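Local coordinates for protein nucleoside diphosphate kinase (Aquifex aeolicus, PDB 3ZTP) that probably transfers the gamma phosphate of ATP to nucleoside diphosphates through a phosphohistidine intermediate, working as a magnesium-dependent homotetramer, at residues Lys35-Lys46 / Phe134-Val142. Sequence-based numbering, arbitrary orientation. Where two conformers were deposited one is given.
Sequences KALKMFRFTPEK and FIFSGLEIV
Lys38 NZ is gripped by two acceptors of 134-142: it donates to Ile135 O at 2.7 Å and forms a salt bridge with Glu140 OE1 at 2.8 Å. The first bond runs nearly along the C=O axis (C=O...N 164°), and the second uses the syn lone pair of OE1. Beyond CG the Lys38 chain is extended, which carries the ammonium past the Phe136 ring; Lys38 CG lies 3.7 Å from Phe136 CE1. Glu140 OE2 meanwhile accepts from Ser137 N, which approaches from above the carboxylate plane, so one carboxylate links strand and tail. With an alanine here, the Lys38 ammonium would probably lose its balancing charge and Ser137 N its acceptor.

Phe136 is held between two methyls: Ala36 CB makes a CH-pi contact over one face, 3.6 Å from the centroid and 8° off the normal, while Ile135 CG2 lies over the opposite face, nearer the rim. The Ile135 side chain crosses those of Phe40 and Phe42 at about a right angle, and its CD1 reaches Phe40 CZ (3.7 Å) and Phe42 CZ. Toward the C-terminus, Val142 N donates to Lys35 O (2.9 Å, 164° at the hydrogen), and one water bridges Leu37 N and Glu140 O.

Lys46 NZ hydrogen-bonds to Ile141 O of a second subunit, while strand 33-40, the edge strand of this chain's sheet, makes backbone bonds with a third. The C-terminal tail following helix 125-135 thus packs against one face of the antiparallel sheet, over strand 33-40, with Phe136 also touching Val76 and Leu7, in the 2-3-1-4 strand order of the ferredoxin-like nucleoside diphosphate kinase fold.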
loop_
_atom_site.group_PDB
_atom_site.type_symbol
_atom_site.label_atom_id
_atom_site.label_comp_id
_atom_site.label_asym_id
_atom_site.label_seq_id
_atom_site.Cartn_x
_atom_site.Cartn_y
_atom_site.Cartn_z
ATOM N N LYS A 35 5.172 -15.036 -2.273
ATOM C CA LYS A 35 5.492 -14.228 -1.086
ATOM C C LYS A 35 4.871 -12.837 -1.110
ATOM O O LYS A 35 4.833 -12.148 -0.080
ATOM C CB LYS A 35 6.998 -14.111 -0.922
ATOM C CG LYS A 35 7.722 -15.439 -0.720
ATOM C CD LYS A 35 7.319 -16.108 0.540
ATOM C CE LYS A 35 7.633 -15.234 1.741
ATOM N NZ LYS A 35 7.314 -15.921 3.033
ATOM N N ALA A 36 4.463 -12.377 -2.281
ATOM C CA ALA A 36 3.784 -11.089 -2.396
ATOM C C ALA A 36 3.016 -11.114 -3.704
ATOM O O ALA A 36 3.398 -11.813 -4.662
ATOM C CB ALA A 36 4.785 -9.923 -2.379
ATOM N N LEU A 37 1.931 -10.372 -3.758
ATOM C CA LEU A 37 1.057 -10.369 -4.925
ATOM C C LEU A 37 0.236 -9.130 -4.917
ATOM O O LEU A 37 -0.368 -8.809 -3.897
ATOM C CB LEU A 37 0.125 -11.605 -4.874
ATOM C CG LEU A 37 -0.846 -11.780 -6.032
ATOM C CD1 LEU A 37 -0.168 -12.204 -7.260
ATOM C CD2 LEU A 37 -1.903 -12.803 -5.654
ATOM N N LYS A 38 0.163 -8.436 -6.035
ATOM C CA LYS A 38 -0.835 -7.392 -6.150
ATOM C C LYS A 38 -1.022 -6.948 -7.574
ATOM O O LYS A 38 -0.170 -7.132 -8.429
ATOM C CB LYS A 38 -0.483 -6.185 -5.287
ATOM C CG LYS A 38 0.612 -5.310 -5.881
ATOM C CD LYS A 38 1.112 -4.274 -4.865
ATOM C CE LYS A 38 2.398 -3.619 -5.318
ATOM N NZ LYS A 38 2.848 -2.665 -4.259
ATOM N N MET A 39 -2.194 -6.374 -7.786
ATOM C CA MET A 39 -2.591 -5.707 -9.026
ATOM C C MET A 39 -2.363 -4.217 -8.865
ATOM O O MET A 39 -2.746 -3.641 -7.854
ATOM C CB MET A 39 -4.063 -5.989 -9.311
ATOM C CG MET A 39 -4.561 -5.279 -10.534
ATOM S SD MET A 39 -6.257 -5.754 -10.937
ATOM C CE MET A 39 -6.012 -7.406 -11.412
ATOM N N PHE A 40 -1.739 -3.588 -9.853
ATOM C CA PHE A 40 -1.472 -2.170 -9.827
ATOM C C PHE A 40 -1.390 -1.692 -11.267
ATOM O O PHE A 40 -1.478 -2.496 -12.205
ATOM C CB PHE A 40 -0.175 -1.862 -9.044
ATOM C CG PHE A 40 1.048 -2.376 -9.708
ATOM C CD1 PHE A 40 1.401 -3.707 -9.589
ATOM C CD2 PHE A 40 1.833 -1.539 -10.515
ATOM C CE1 PHE A 40 2.516 -4.215 -10.255
ATOM C CE2 PHE A 40 2.977 -2.047 -11.151
ATOM C CZ PHE A 40 3.291 -3.386 -11.025
ATOM N N ARG A 41 -1.231 -0.389 -11.448
ATOM C CA ARG A 41 -1.074 0.184 -12.778
ATOM C C ARG A 41 0.174 1.054 -12.792
ATOM O O ARG A 41 0.272 2.035 -12.039
ATOM C CB ARG A 41 -2.294 1.003 -13.134
ATOM C CG ARG A 41 -2.111 1.794 -14.417
ATOM C CD ARG A 41 -3.109 1.398 -15.418
ATOM N NE ARG A 41 -2.941 2.107 -16.683
ATOM C CZ ARG A 41 -3.949 2.367 -17.490
ATOM N NH1 ARG A 41 -5.176 1.972 -17.166
ATOM N NH2 ARG A 41 -3.722 2.994 -18.630
ATOM N N PHE A 42 1.151 0.697 -13.605
ATOM C CA PHE A 42 2.298 1.570 -13.833
ATOM C C PHE A 42 1.826 2.859 -14.507
ATOM O O PHE A 42 1.119 2.803 -15.529
ATOM C CB PHE A 42 3.273 0.939 -14.840
ATOM C CG PHE A 42 4.223 -0.084 -14.295
ATOM C CD1 PHE A 42 5.201 0.248 -13.373
ATOM C CD2 PHE A 42 4.198 -1.374 -14.788
ATOM C CE1 PHE A 42 6.115 -0.678 -12.930
ATOM C CE2 PHE A 42 5.118 -2.312 -14.339
ATOM C CZ PHE A 42 6.077 -1.966 -13.407
ATOM N N THR A 43 2.254 4.000 -13.970
ATOM C CA THR A 43 2.281 5.212 -14.795
ATOM C C THR A 43 3.379 5.049 -15.848
ATOM O O THR A 43 4.278 4.237 -15.688
ATOM C CB THR A 43 2.620 6.450 -13.966
ATOM O OG1 THR A 43 3.935 6.284 -13.432
ATOM C CG2 THR A 43 1.632 6.620 -12.829
ATOM N N PRO A 44 3.325 5.822 -16.932
ATOM C CA PRO A 44 4.423 5.746 -17.887
ATOM C C PRO A 44 5.779 6.043 -17.240
ATOM O O PRO A 44 6.773 5.387 -17.554
ATOM C CB PRO A 44 4.031 6.804 -18.939
ATOM C CG PRO A 44 2.529 6.809 -18.907
ATOM C CD PRO A 44 2.204 6.632 -17.431
ATOM N N GLU A 45 5.826 6.994 -16.324
ATOM C CA GLU A 45 7.059 7.331 -15.668
ATOM C C GLU A 45 7.615 6.150 -14.860
ATOM O O GLU A 45 8.804 5.837 -14.930
ATOM C CB GLU A 45 6.809 8.538 -14.769
ATOM C CG GLU A 45 6.383 9.834 -15.519
ATOM C CD GLU A 45 5.035 9.763 -16.292
ATOM O OE1 GLU A 45 3.999 9.258 -15.779
ATOM O OE2 GLU A 45 5.014 10.262 -17.440
ATOM N N LYS A 46 6.745 5.495 -14.105
ATOM C CA LYS A 46 7.163 4.352 -13.269
ATOM C C LYS A 46 7.575 3.156 -14.128
ATOM O O LYS A 46 8.550 2.481 -13.809
ATOM C CB LYS A 46 6.090 3.959 -12.237
ATOM C CG LYS A 46 5.878 4.954 -11.103
ATOM C CD LYS A 46 7.028 5.015 -10.151
ATOM C CE LYS A 46 6.749 6.023 -9.040
ATOM N NZ LYS A 46 7.990 6.197 -8.285
ATOM N N PHE A 134 11.242 -2.443 -6.368
ATOM C CA PHE A 134 10.523 -1.427 -7.103
ATOM C C PHE A 134 9.018 -1.556 -6.875
ATOM O O PHE A 134 8.298 -0.552 -6.809
ATOM C CB PHE A 134 10.824 -1.481 -8.597
ATOM C CG PHE A 134 10.486 -0.209 -9.301
ATOM C CD1 PHE A 134 9.215 0.063 -9.764
ATOM C CD2 PHE A 134 11.447 0.763 -9.410
ATOM C CE1 PHE A 134 8.921 1.281 -10.370
ATOM C CE2 PHE A 134 11.162 1.983 -10.023
ATOM C CZ PHE A 134 9.891 2.237 -10.487
ATOM N N ILE A 135 8.527 -2.786 -6.777
ATOM C CA ILE A 135 7.096 -3.056 -6.729
ATOM C C ILE A 135 6.575 -3.264 -5.306
ATOM O O ILE A 135 5.474 -2.843 -4.985
ATOM C CB ILE A 135 6.771 -4.321 -7.572
ATOM C CG1 ILE A 135 7.253 -4.143 -9.019
ATOM C CG2 ILE A 135 5.278 -4.660 -7.518
ATOM C CD1 ILE A 135 6.695 -2.912 -9.731
ATOM N N PHE A 136 7.375 -3.931 -4.472
ATOM C CA PHE A 136 6.943 -4.373 -3.147
ATOM C C PHE A 136 7.908 -3.937 -2.071
ATOM O O PHE A 136 9.103 -4.203 -2.182
ATOM C CB PHE A 136 6.890 -5.920 -3.072
ATOM C CG PHE A 136 5.831 -6.556 -3.929
ATOM C CD1 PHE A 136 4.495 -6.448 -3.609
ATOM C CD2 PHE A 136 6.195 -7.253 -5.053
ATOM C CE1 PHE A 136 3.531 -7.057 -4.400
ATOM C CE2 PHE A 136 5.241 -7.902 -5.830
ATOM C CZ PHE A 136 3.922 -7.780 -5.518
ATOM N N SER A 137 7.388 -3.370 -0.992
ATOM C CA SER A 137 8.217 -3.155 0.191
ATOM C C SER A 137 8.345 -4.452 0.972
ATOM O O SER A 137 7.572 -5.413 0.787
ATOM C CB SER A 137 7.590 -2.124 1.110
ATOM O OG SER A 137 6.446 -2.663 1.730
ATOM N N GLY A 138 9.277 -4.490 1.895
ATOM C CA GLY A 138 9.376 -5.573 2.844
ATOM C C GLY A 138 8.113 -5.798 3.624
ATOM O O GLY A 138 7.795 -6.935 3.994
ATOM N N LEU A 139 7.370 -4.728 3.886
ATOM C CA LEU A 139 6.104 -4.856 4.606
ATOM C C LEU A 139 5.049 -5.653 3.835
ATOM O O LEU A 139 4.104 -6.162 4.448
ATOM C CB LEU A 139 5.530 -3.479 4.950
ATOM C CG LEU A 139 6.373 -2.633 5.896
ATOM C CD1 LEU A 139 5.775 -1.233 6.052
ATOM C CD2 LEU A 139 6.470 -3.287 7.254
ATOM N N GLU A 140 5.182 -5.730 2.508
ATOM C CA GLU A 140 4.246 -6.447 1.650
ATOM C C GLU A 140 4.609 -7.895 1.394
ATOM O O GLU A 140 3.871 -8.618 0.712
ATOM C CB GLU A 140 4.157 -5.748 0.290
ATOM C CG GLU A 140 3.545 -4.371 0.352
ATOM C CD GLU A 140 3.575 -3.684 -0.976
ATOM O OE1 GLU A 140 2.666 -3.918 -1.792
ATOM O OE2 GLU A 140 4.489 -2.881 -1.237
ATOM N N ILE A 141 5.745 -8.343 1.888
ATOM C CA ILE A 141 6.207 -9.712 1.703
ATOM C C ILE A 141 5.748 -10.504 2.927
ATOM O O ILE A 141 6.115 -10.185 4.053
ATOM C CB ILE A 141 7.729 -9.723 1.471
ATOM C CG1 ILE A 141 7.996 -8.956 0.178
ATOM C CG2 ILE A 141 8.244 -11.168 1.414
ATOM C CD1 ILE A 141 9.459 -8.711 -0.144
ATOM N N VAL A 142 4.892 -11.507 2.729
ATOM C CA VAL A 142 4.195 -12.169 3.850
ATOM C C VAL A 142 4.156 -13.676 3.653
ATOM O O VAL A 142 4.494 -14.165 2.577
ATOM C CB VAL A 142 2.737 -11.653 4.030
ATOM C CG1 VAL A 142 2.728 -10.208 4.477
ATOM C CG2 VAL A 142 1.921 -11.821 2.741
ATOM O OXT VAL A 142 3.824 -14.434 4.579
HETATM O O HOH W 1 1.664 -8.708 -1.201
#